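Local coordinates for protein plastocyanin (Adiantum capillus-veneris, PDB 1KDI) that carries electrons between the cytochrome b6-f complex and P700 of photosystem I by means of a bound copper ion, at residues A1-G6 and E25-T30. Sequence-based numbering, arbitrary orientation.
Sequences AKVEVG and EAVEFT
With CG anti to the backbone N (chi1 173°) and the rest of the chain extended, E25 carries its carboxylate across to A1, where OE2 forms a salt bridge and hydrogen bond with the terminal nitrogen, A1 N, at 2.9 Å. The terminal ammonium meets OE2 on its anti side, slightly out of the carboxylate plane, and is gripped a second time by A26 O, 2.7 Å from A1 N. OE1 of the same carboxylate takes the backbone N-H of S22, which helps fix its rotation. A glutamine here would probably leave the charged chain terminus without its counter-charge. Beyond this end, strands 2-5 and 27-31 run parallel, neighbours within one sheet of the plastocyanin beta sandwich. The ladder is the staggered one of parallel pairing: E28 bonds through N to A1 O and through O to V3 N, and T30 likewise to V3 O and V5 N. On the face carrying K2, E4, E28 and T30, K2 and E28 lie side by side, but K2 NZ stands 3.7 Å from E28 OE1, a long salt bridge; K74 is a second partner for that oxygen. On the face of V3 and F29 the contact is apolar. V3 lies alongside F29, its CB 3.6 Å from CD1 of the ring, which also meets F85 edge-to-face. In V5, CG1 lies anti to the backbone N (chi1 -175°), which leaves CG2 beside that N, and this methyl reaches F29 CB at 3.8 Å, while the V5 side chain also touches the copper ligands H37 and M95.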
# COMPACT_ATOMS: atom_id res chain seq x y z
N ALA A 1 7.30 -2.18 -9.11
CA ALA A 1 7.35 -3.32 -8.21
C ALA A 1 5.92 -3.83 -8.22
O ALA A 1 5.04 -3.11 -8.69
CB ALA A 1 7.68 -2.98 -6.77
N LYS A 2 5.67 -5.07 -7.77
CA LYS A 2 4.35 -5.68 -7.73
C LYS A 2 4.19 -6.30 -6.38
O LYS A 2 5.14 -6.85 -5.80
CB LYS A 2 4.17 -6.75 -8.79
CG LYS A 2 3.43 -6.20 -9.98
CD LYS A 2 4.40 -6.30 -11.14
CE LYS A 2 3.95 -5.62 -12.42
NZ LYS A 2 2.85 -6.34 -13.02
N VAL A 3 3.01 -6.09 -5.78
CA VAL A 3 2.71 -6.60 -4.44
C VAL A 3 1.33 -7.22 -4.63
O VAL A 3 0.45 -6.66 -5.31
CB VAL A 3 2.61 -5.47 -3.33
CG1 VAL A 3 2.22 -6.00 -1.93
CG2 VAL A 3 4.00 -4.83 -3.23
N GLU A 4 1.19 -8.42 -4.06
CA GLU A 4 -0.05 -9.16 -4.06
C GLU A 4 -0.73 -8.81 -2.75
O GLU A 4 -0.13 -8.79 -1.69
CB GLU A 4 0.24 -10.65 -4.14
CG GLU A 4 0.67 -11.02 -5.55
CD GLU A 4 0.89 -12.51 -5.80
OE1 GLU A 4 0.39 -13.36 -5.06
OE2 GLU A 4 1.61 -12.80 -6.76
N VAL A 5 -2.00 -8.53 -2.81
CA VAL A 5 -2.74 -8.15 -1.63
C VAL A 5 -3.70 -9.31 -1.30
O VAL A 5 -4.61 -9.58 -2.09
CB VAL A 5 -3.54 -6.86 -1.92
CG1 VAL A 5 -4.21 -6.41 -0.63
CG2 VAL A 5 -2.62 -5.76 -2.42
N GLY A 6 -3.45 -9.97 -0.17
CA GLY A 6 -4.20 -11.13 0.26
C GLY A 6 -3.81 -12.37 -0.54
O GLY A 6 -2.92 -12.37 -1.38
N GLU A 25 9.36 4.82 -9.34
CA GLU A 25 8.98 3.51 -9.88
C GLU A 25 7.58 3.18 -9.32
O GLU A 25 7.37 3.14 -8.12
CB GLU A 25 10.01 2.46 -9.44
CG GLU A 25 9.62 1.03 -9.81
CD GLU A 25 10.50 -0.07 -9.22
OE1 GLU A 25 11.64 0.18 -8.84
OE2 GLU A 25 10.05 -1.22 -9.15
N ALA A 26 6.57 2.99 -10.14
CA ALA A 26 5.27 2.56 -9.65
C ALA A 26 5.25 1.20 -8.90
O ALA A 26 6.02 0.24 -9.18
CB ALA A 26 4.35 2.49 -10.85
N VAL A 27 4.48 1.09 -7.84
CA VAL A 27 4.30 -0.20 -7.24
C VAL A 27 2.79 -0.47 -7.37
O VAL A 27 1.91 0.36 -7.11
CB VAL A 27 4.94 -0.21 -5.77
CG1 VAL A 27 5.45 1.15 -5.37
CG2 VAL A 27 3.97 -0.77 -4.78
N GLU A 28 2.55 -1.59 -8.06
CA GLU A 28 1.21 -2.03 -8.38
C GLU A 28 0.75 -3.06 -7.36
O GLU A 28 1.39 -4.10 -7.16
CB GLU A 28 1.17 -2.64 -9.76
CG GLU A 28 -0.27 -2.77 -10.18
CD GLU A 28 -0.53 -3.61 -11.42
OE1 GLU A 28 0.34 -3.73 -12.27
OE2 GLU A 28 -1.64 -4.14 -11.54
N PHE A 29 -0.31 -2.74 -6.65
CA PHE A 29 -0.92 -3.65 -5.71
C PHE A 29 -2.01 -4.36 -6.47
O PHE A 29 -2.76 -3.72 -7.21
CB PHE A 29 -1.47 -2.86 -4.56
CG PHE A 29 -0.41 -2.18 -3.73
CD1 PHE A 29 0.23 -2.87 -2.72
CD2 PHE A 29 -0.11 -0.84 -3.96
CE1 PHE A 29 1.15 -2.27 -1.92
CE2 PHE A 29 0.83 -0.23 -3.14
CZ PHE A 29 1.45 -0.94 -2.13
N THR A 30 -2.06 -5.68 -6.39
CA THR A 30 -3.07 -6.45 -7.06
C THR A 30 -3.72 -7.35 -6.04
O THR A 30 -3.02 -8.00 -5.27
CB THR A 30 -2.51 -7.34 -8.15
OG1 THR A 30 -1.74 -6.51 -8.99
CG2 THR A 30 -3.59 -7.98 -8.99